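Local coordinates for protein putative phosphosugar isomerase (Clostridium difficile, PDB 3G68) that probably binds a phosphosugar and interconverts its sugar forms, as a double-SIS-domain protein related to the isomerase half of glucosamine-6-phosphate synthase, at residues B[11-14]-B[15-19]; B[148-151]-B[152-156]; B[244-247]-B[248-252]; B[275-278]-B[279-283]. All blocks are in the same frame, centred on the assembly; numbering follows the deposited sequence.

Contact 1. Residues B[11-14]-B[15-19]; sequences TPVR and MREII
The shortest polar bond between 11-14 and 15-19 runs from Met15 N to Thr11 O, 2.9 Å long and nearly in line with the carbonyl. The same oxygen also touches the Met15 side chain, with Met15 CG 3.2 Å from Thr11 O. In the conformer given, one of two, this selenomethionine then carries its SE to 3.9 Å from Thr11 CG2. Thr11 OG1, beside its own N at chi1 -55°, is bonded to Tyr7 O one turn back, leaving CG2 anti to the N. Three further i to i+4 bonds follow, from Arg16, Glu17 and Ile18 to the carbonyls of Pro12, Val13 and Arg14. All belong to helix 4-20, which kinks at Pro12, whose ring nitrogen has no hydrogen to give. Its inner face rests on helix 145-165: Thr11 turns its methyl there while the backbone satisfies its hydroxyl, and Met15 and Ile18 suit the place as apolar chains. Round the other side, in the Arg14 conformer given, again one of two, NH1 makes a 3.2 Å salt bridge to Glu17 OE1. OE1 offers its syn lone pair, but the two flat groups stand 84° apart and the carboxylate oxygen is tilted from the guanidinium plane. In that conformer NE meets Glu10 as well. Arg16 runs extended past Pro12, whose CB lies over one guanidinium face, toward its rim; the Arg16 side chain also packs on Glu10 of the second subunit.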
# COMPACT_ATOMS: atom_id res chain seq x y z
N THR B 11 -26.51 29.65 12.76
CA THR B 11 -27.74 28.99 12.35
C THR B 11 -27.60 27.50 11.94
O THR B 11 -28.31 26.67 12.50
CB THR B 11 -28.56 29.88 11.36
OG1 THR B 11 -28.77 31.16 11.97
CG2 THR B 11 -29.91 29.25 11.07
N PRO B 12 -26.68 27.13 11.01
CA PRO B 12 -26.56 25.69 10.74
C PRO B 12 -26.31 24.77 11.98
O PRO B 12 -26.96 23.73 12.09
CB PRO B 12 -25.42 25.63 9.71
CG PRO B 12 -25.52 26.97 9.01
CD PRO B 12 -25.78 27.91 10.16
N VAL B 13 -25.47 25.19 12.92
CA VAL B 13 -25.17 24.36 14.13
C VAL B 13 -26.46 24.15 14.96
O VAL B 13 -26.80 23.04 15.35
CB VAL B 13 -24.02 24.99 15.00
CG1 VAL B 13 -23.77 24.20 16.27
CG2 VAL B 13 -22.75 25.09 14.19
N ARG B 14 -27.21 25.22 15.15
CA ARG B 14 -28.47 25.15 15.91
C ARG B 14 -29.50 24.30 15.20
O ARG B 14 -30.21 23.52 15.84
CB ARG B 14 -29.04 26.55 16.20
CG ARG B 14 -28.30 27.34 17.29
CD ARG B 14 -28.29 26.63 18.64
NE ARG B 14 -27.66 27.45 19.67
CZ ARG B 14 -27.51 27.11 20.95
NH1 ARG B 14 -27.93 25.93 21.40
NH2 ARG B 14 -26.91 27.96 21.78
N MSE B 15 -29.58 24.42 13.87
CA MSE B 15 -30.57 23.65 13.09
C MSE B 15 -30.33 22.14 13.21
O MSE B 15 -31.27 21.36 13.42
CB MSE B 15 -30.59 24.11 11.63
CG MSE B 15 -31.14 25.53 11.45
SE MSE B 15 -31.34 25.99 9.56
CE MSE B 15 -32.79 24.65 9.14
N ARG B 16 -29.07 21.76 13.12
CA ARG B 16 -28.68 20.35 13.27
C ARG B 16 -29.01 19.80 14.66
O ARG B 16 -29.41 18.64 14.78
CB ARG B 16 -27.21 20.17 12.98
CG ARG B 16 -26.89 20.36 11.54
CD ARG B 16 -25.45 20.49 11.37
NE ARG B 16 -25.18 20.82 10.00
CZ ARG B 16 -24.15 21.53 9.59
NH1 ARG B 16 -23.27 22.01 10.45
NH2 ARG B 16 -24.02 21.77 8.30
N GLU B 17 -28.85 20.63 15.70
CA GLU B 17 -29.21 20.26 17.07
C GLU B 17 -30.71 20.02 17.24
O GLU B 17 -31.15 19.07 17.93
CB GLU B 17 -28.78 21.31 18.08
CG GLU B 17 -27.27 21.40 18.23
CD GLU B 17 -26.84 22.57 19.09
OE1 GLU B 17 -27.71 23.40 19.44
OE2 GLU B 17 -25.62 22.67 19.36
N ILE B 18 -31.47 20.90 16.61
CA ILE B 18 -32.91 20.81 16.62
C ILE B 18 -33.39 19.54 15.94
O ILE B 18 -34.26 18.86 16.45
CB ILE B 18 -33.55 22.08 16.01
CG1 ILE B 18 -33.31 23.25 16.97
CG2 ILE B 18 -35.06 21.86 15.77
CD1 ILE B 18 -33.72 24.61 16.39
N ILE B 19 -32.82 19.22 14.79
CA ILE B 19 -33.12 17.97 14.07
C ILE B 19 -32.83 16.74 14.97
O ILE B 19 -33.69 15.88 15.11
CB ILE B 19 -32.33 17.95 12.72
CG1 ILE B 19 -33.04 18.85 11.70
CG2 ILE B 19 -32.19 16.51 12.14
CD1 ILE B 19 -32.18 19.19 10.45

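Contact 2. Residues B[148-151]-B[152-156]; sequences YCTK and LNLML
Lys151 and Met155 meet through a backbone bond of 3.0 Å from Met155 N to Lys151 O, and the selenoether chain of Met155 passes alongside that oxygen. Its CB is 3.7 Å from Lys151 O, and CG comes closer, to 3.4 Å from the same oxygen. Beyond CG the selenomethionine is fully extended (chi2 -178°), and SE and CE meet nothing in the two segments; the side chain packs on Tyr55 of helix 43-59 and on Phe312. Leu154 lies alike one residue earlier: its CG and CD1 pass 3.5 and 3.7 Å from Thr150 O, and CD1 is 4.4 Å from Thr150 CG2. Such slim or branched apolar chains suit this buried part of helix 145-165, within the SIS domain and packed against helices 4-20, 43-59 and 170-184. Leu152 touches Met15 and Cys149 touches Ile18 of helix 4-20. The backbone amides of 152-155 are each used by a carbonyl one turn earlier. Polar ends are provided for from further off: Thr150 OG1 returns to Gly146 O and Tyr148 OH meets Gln319. The ammonium of Lys151, buried among these apolar chains, is satisfied by a salt bridge to Asp222 and a hydrogen bond to Thr311 OG1.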
# COMPACT_ATOMS: atom_id res chain seq x y z
N TYR B 148 -35.16 31.02 10.71
CA TYR B 148 -34.78 29.70 10.16
C TYR B 148 -35.13 28.54 11.11
O TYR B 148 -35.70 27.54 10.70
CB TYR B 148 -33.30 29.64 9.82
CG TYR B 148 -32.94 30.48 8.62
CD1 TYR B 148 -33.36 30.12 7.34
CD2 TYR B 148 -32.15 31.61 8.76
CE1 TYR B 148 -33.02 30.89 6.22
CE2 TYR B 148 -31.80 32.38 7.65
CZ TYR B 148 -32.24 32.02 6.40
OH TYR B 148 -31.91 32.76 5.30
N CYS B 149 -34.77 28.68 12.39
CA CYS B 149 -35.02 27.60 13.33
C CYS B 149 -36.52 27.42 13.61
O CYS B 149 -36.92 26.30 13.91
CB CYS B 149 -34.24 27.81 14.62
SG CYS B 149 -32.46 27.73 14.47
N THR B 150 -37.35 28.46 13.47
CA THR B 150 -38.81 28.35 13.69
C THR B 150 -39.45 27.65 12.47
O THR B 150 -40.29 26.74 12.61
CB THR B 150 -39.45 29.75 13.98
OG1 THR B 150 -38.89 30.26 15.22
CG2 THR B 150 -40.98 29.68 14.08
N LYS B 151 -39.04 28.04 11.25
CA LYS B 151 -39.49 27.33 10.05
C LYS B 151 -39.12 25.84 10.14
O LYS B 151 -39.95 24.99 9.85
CB LYS B 151 -38.88 27.92 8.80
CG LYS B 151 -39.35 29.33 8.47
CD LYS B 151 -38.84 29.74 7.08
CE LYS B 151 -37.31 30.00 7.04
NZ LYS B 151 -36.88 30.54 5.73
N LEU B 152 -37.89 25.53 10.54
CA LEU B 152 -37.46 24.14 10.69
C LEU B 152 -38.34 23.41 11.70
O LEU B 152 -38.81 22.31 11.44
CB LEU B 152 -36.01 24.05 11.16
CG LEU B 152 -35.40 22.66 11.39
CD1 LEU B 152 -35.51 21.74 10.17
CD2 LEU B 152 -33.91 22.85 11.74
N ASN B 153 -38.58 24.05 12.83
CA ASN B 153 -39.40 23.47 13.92
C ASN B 153 -40.82 23.11 13.46
O ASN B 153 -41.35 22.04 13.80
CB ASN B 153 -39.46 24.43 15.13
CG ASN B 153 -39.15 23.74 16.45
OD1 ASN B 153 -38.18 22.98 16.54
ND2 ASN B 153 -39.96 24.00 17.47
N LEU B 154 -41.41 23.99 12.66
CA LEU B 154 -42.70 23.77 12.02
C LEU B 154 -42.67 22.59 11.02
O LEU B 154 -43.61 21.81 10.95
CB LEU B 154 -43.18 25.02 11.31
CG LEU B 154 -43.70 26.15 12.20
CD1 LEU B 154 -43.72 27.47 11.43
CD2 LEU B 154 -45.08 25.79 12.75
N MSE B 155 -41.60 22.48 10.24
CA MSE B 155 -41.47 21.39 9.32
C MSE B 155 -41.33 20.06 10.09
O MSE B 155 -41.91 19.08 9.67
CB MSE B 155 -40.28 21.58 8.38
CG MSE B 155 -40.50 22.68 7.37
SE MSE B 155 -38.95 22.79 6.21
CE MSE B 155 -39.66 23.89 4.78
N LEU B 156 -40.52 20.05 11.14
CA LEU B 156 -40.30 18.86 11.96
C LEU B 156 -41.63 18.39 12.57
O LEU B 156 -41.93 17.19 12.49
CB LEU B 156 -39.24 19.11 13.02
CG LEU B 156 -37.84 19.20 12.37
CD1 LEU B 156 -36.82 19.66 13.36
CD2 LEU B 156 -37.44 17.85 11.74

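Contact 3. Residues B[244-247]-B[248-252]; sequences EEFI and HGIYN
Phe246 and Ile250 cross at a slant, the isoleucine lying over one face of the phenyl ring. Ile250 CB stands 4.0 Å from the Phe246 ring centroid and 28° off its normal, a CH-pi contact. Its CG2 methyl comes to 3.4 Å from Phe246 CE2. The ring reaches this place because CG is anti to the backbone N (chi1 -179°), which swings it along the helix toward residues that follow; it also packs on Ile214 and Met274. Tyr251 turns differently: the rim of its ring meets a carbonyl in plane, with CE1 3.3 Å from Ile247 O. His248 likewise presents an edge, CD2 lying 3.3 Å from Glu244 O. The Glu244 carboxylate slants across that imidazole, their planes 62° apart, and a water joins His248 NE2 to OE2, weakly on the acid's side. The other oxygen, OE1, has a salt bridge to Arg270. Here helix 243-250, which follows strand 238-242, comes undone. His248 centres an inverse gamma turn, closed by a weak bond of 2.8 Å from Gly249 N to Ile247 O, and Gly249 takes a positive phi that glycine accepts readily. The direct amide bonds across this turn are all weak, and a second water, donating to both Glu245 O and His248 O, bridges the opened backbone.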
# COMPACT_ATOMS: atom_id res chain seq x y z
N GLU B 244 -46.69 37.36 -9.81
CA GLU B 244 -47.98 37.71 -10.41
C GLU B 244 -48.62 38.97 -9.82
O GLU B 244 -49.11 39.80 -10.59
CB GLU B 244 -48.98 36.56 -10.37
CG GLU B 244 -49.07 35.80 -11.66
CD GLU B 244 -49.69 36.59 -12.77
OE1 GLU B 244 -49.27 36.37 -13.91
OE2 GLU B 244 -50.56 37.46 -12.52
N GLU B 245 -48.62 39.10 -8.49
CA GLU B 245 -49.22 40.27 -7.86
C GLU B 245 -48.49 41.55 -8.22
O GLU B 245 -49.12 42.60 -8.38
CB GLU B 245 -49.38 40.14 -6.34
CG GLU B 245 -48.10 40.08 -5.54
CD GLU B 245 -48.24 40.52 -4.09
OE1 GLU B 245 -48.81 41.61 -3.83
OE2 GLU B 245 -47.70 39.80 -3.22
N PHE B 246 -47.17 41.48 -8.41
CA PHE B 246 -46.41 42.65 -8.84
C PHE B 246 -46.93 43.15 -10.20
O PHE B 246 -47.03 44.33 -10.45
CB PHE B 246 -44.93 42.34 -8.92
CG PHE B 246 -44.09 43.51 -9.32
CD1 PHE B 246 -43.85 43.78 -10.66
CD2 PHE B 246 -43.53 44.34 -8.34
CE1 PHE B 246 -43.06 44.85 -11.02
CE2 PHE B 246 -42.74 45.43 -8.68
CZ PHE B 246 -42.49 45.68 -10.03
N ILE B 247 -47.28 42.22 -11.07
CA ILE B 247 -47.81 42.56 -12.39
C ILE B 247 -49.14 43.31 -12.26
O ILE B 247 -49.44 44.18 -13.07
CB ILE B 247 -47.99 41.29 -13.29
CG1 ILE B 247 -46.63 40.61 -13.50
CG2 ILE B 247 -48.58 41.64 -14.66
CD1 ILE B 247 -46.73 39.25 -14.19
N HIS B 248 -49.92 43.00 -11.23
CA HIS B 248 -51.20 43.67 -11.01
C HIS B 248 -51.05 45.07 -10.37
O HIS B 248 -51.50 45.29 -9.24
CB HIS B 248 -52.14 42.77 -10.23
CG HIS B 248 -52.73 41.67 -11.06
ND1 HIS B 248 -53.99 41.75 -11.61
CD2 HIS B 248 -52.22 40.48 -11.46
CE1 HIS B 248 -54.23 40.65 -12.30
NE2 HIS B 248 -53.18 39.86 -12.22
N GLY B 249 -50.35 45.96 -11.08
CA GLY B 249 -50.29 47.38 -10.78
C GLY B 249 -49.06 47.95 -10.13
O GLY B 249 -48.89 49.18 -10.15
N ILE B 250 -48.20 47.11 -9.55
CA ILE B 250 -47.05 47.63 -8.78
C ILE B 250 -46.04 48.32 -9.69
O ILE B 250 -45.40 49.30 -9.28
CB ILE B 250 -46.35 46.54 -7.90
CG1 ILE B 250 -47.34 45.79 -6.99
CG2 ILE B 250 -45.15 47.17 -7.03
CD1 ILE B 250 -48.24 46.64 -6.09
N TYR B 251 -45.90 47.82 -10.92
CA TYR B 251 -44.99 48.39 -11.92
C TYR B 251 -45.20 49.90 -12.14
O TYR B 251 -44.27 50.58 -12.60
CB TYR B 251 -45.13 47.68 -13.28
CG TYR B 251 -46.47 47.89 -13.94
CD1 TYR B 251 -47.51 46.98 -13.74
CD2 TYR B 251 -46.71 49.00 -14.76
CE1 TYR B 251 -48.74 47.18 -14.31
CE2 TYR B 251 -47.95 49.21 -15.32
CZ TYR B 251 -48.95 48.28 -15.12
OH TYR B 251 -50.20 48.46 -15.68
N ASN B 252 -46.42 50.40 -11.90
CA ASN B 252 -46.74 51.82 -12.07
C ASN B 252 -45.85 52.72 -11.23
O ASN B 252 -45.62 53.84 -11.62
CB ASN B 252 -48.20 52.14 -11.73
CG ASN B 252 -49.18 51.57 -12.71
OD1 ASN B 252 -49.93 50.64 -12.41
ND2 ASN B 252 -49.16 52.09 -13.90
O HOH W 1 -53.22 37.71 -14.56
O HOH W 2 -50.98 43.93 -6.72

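Contact 4. Residues B[275-278]-B[279-283]; sequences IDVL and SGWTE
The indole of Trp281 receives Val277 over one face: CG1 sits 4.2 Å from the centroid of the six-membered ring, 20° off its normal, in a CH-pi contact. The two side chains run side by side in the same direction. Val277 O also lies over a face of the ring, near its rim. Leu278 approaches obliquely, with CD2 3.9 Å from Trp281 CE3. A wide flat ring suits this spot, for it spans two neighbouring apolar chains of the helix and goes on to touch Tyr251 and Ile254. Helix 271-279 gives way here to the loop leading to strand 284-289. Leu278 O accepts twice, from Trp281 N at 2.9 Å and from Thr282 N at 3.0 Å, the first well above the carbonyl plane and the second nearly in line. Ile275 O is gripped by a single residue, Ser279, whose N bonds it at 2.8 Å and whose OG bonds it at 2.7 Å from the opposite face of the carbonyl. Ser279 manages this with OG beside its own N (chi1 -61°). Beyond the turn, Thr282 OG1 is tied to Ser258 O and Asn284 N. Ile275 O and Leu278 O thus each serve two donors, while Gly280 N bonds Val277 O at 3.1 Å.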
# COMPACT_ATOMS: atom_id res chain seq x y z
N ILE B 275 -37.07 41.33 -15.88
CA ILE B 275 -35.78 41.99 -15.65
C ILE B 275 -35.48 43.01 -16.75
O ILE B 275 -35.07 44.13 -16.47
CB ILE B 275 -34.61 40.96 -15.49
CG1 ILE B 275 -34.81 40.15 -14.19
CG2 ILE B 275 -33.27 41.70 -15.47
CD1 ILE B 275 -33.93 38.90 -14.06
N ASP B 276 -35.71 42.62 -17.99
CA ASP B 276 -35.47 43.52 -19.12
C ASP B 276 -36.36 44.76 -19.07
O ASP B 276 -35.85 45.87 -19.24
CB ASP B 276 -35.62 42.77 -20.46
CG ASP B 276 -34.53 41.68 -20.66
OD1 ASP B 276 -33.57 41.57 -19.83
OD2 ASP B 276 -34.63 40.91 -21.66
N VAL B 277 -37.66 44.59 -18.82
CA VAL B 277 -38.56 45.75 -18.74
C VAL B 277 -38.15 46.67 -17.59
O VAL B 277 -37.97 47.90 -17.77
CB VAL B 277 -40.05 45.35 -18.61
CG1 VAL B 277 -40.95 46.58 -18.41
CG2 VAL B 277 -40.46 44.54 -19.84
N LEU B 278 -37.94 46.09 -16.41
CA LEU B 278 -37.58 46.92 -15.26
C LEU B 278 -36.22 47.59 -15.41
O LEU B 278 -36.03 48.70 -14.92
CB LEU B 278 -37.60 46.11 -13.96
CG LEU B 278 -38.95 45.56 -13.55
CD1 LEU B 278 -38.80 44.60 -12.36
CD2 LEU B 278 -39.89 46.72 -13.25
N SER B 279 -35.27 46.92 -16.08
CA SER B 279 -33.92 47.48 -16.26
C SER B 279 -33.92 48.69 -17.19
O SER B 279 -32.98 49.47 -17.19
CB SER B 279 -32.91 46.39 -16.66
OG SER B 279 -32.83 45.41 -15.63
N GLY B 280 -34.97 48.83 -17.97
CA GLY B 280 -35.19 50.01 -18.79
C GLY B 280 -35.65 51.20 -17.97
O GLY B 280 -35.53 52.32 -18.44
N TRP B 281 -36.20 50.99 -16.77
CA TRP B 281 -36.66 52.08 -15.87
C TRP B 281 -35.70 52.41 -14.73
O TRP B 281 -35.71 53.54 -14.23
CB TRP B 281 -38.04 51.78 -15.28
CG TRP B 281 -39.16 51.53 -16.29
CD1 TRP B 281 -39.26 52.09 -17.53
CD2 TRP B 281 -40.37 50.79 -16.09
NE1 TRP B 281 -40.42 51.68 -18.15
CE2 TRP B 281 -41.12 50.88 -17.29
CE3 TRP B 281 -40.86 50.01 -15.05
CZ2 TRP B 281 -42.36 50.24 -17.46
CZ3 TRP B 281 -42.09 49.38 -15.21
CH2 TRP B 281 -42.82 49.49 -16.41
N THR B 282 -34.90 51.43 -14.29
CA THR B 282 -33.94 51.61 -13.20
C THR B 282 -32.71 50.73 -13.41
O THR B 282 -32.83 49.61 -13.94
CB THR B 282 -34.57 51.32 -11.79
OG1 THR B 282 -33.55 51.35 -10.78
CG2 THR B 282 -35.28 49.98 -11.77
N GLU B 283 -31.57 51.27 -13.00
CA GLU B 283 -30.29 50.58 -13.09
C GLU B 283 -30.04 49.73 -11.82
O GLU B 283 -29.00 49.06 -11.69
CB GLU B 283 -29.16 51.60 -13.34
CG GLU B 283 -29.37 52.38 -14.66
CD GLU B 283 -28.22 53.32 -15.04
OE1 GLU B 283 -28.28 53.89 -16.16
OE2 GLU B 283 -27.29 53.49 -14.23

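How the contacts relate
Contacts 1 and 2 lie on neighbouring helices, 4-20 and 145-165, whose facing sides pack directly: Thr11 CG2 is 3.6 Å from Tyr148 CB. Contact 2 is wholly buried, whereas contact 1 is only partly so and spends its outer side on charged pairs. Contacts 3 and 4 sit on the opposite side of the chain's centre from contact 1, about 38 and 40 Å from it between centres, beside the second parallel sheet. They too touch, through Tyr251 O and Trp281 CZ3, 3.6 Å apart. Contact 2 is regularly bonded i to i+4, as is contact 1 beyond its kink at Pro12; contacts 3 and 4 lie where helices give way, with aromatic rings in both, bridging water in contact 3 and shared carbonyls in contact 4.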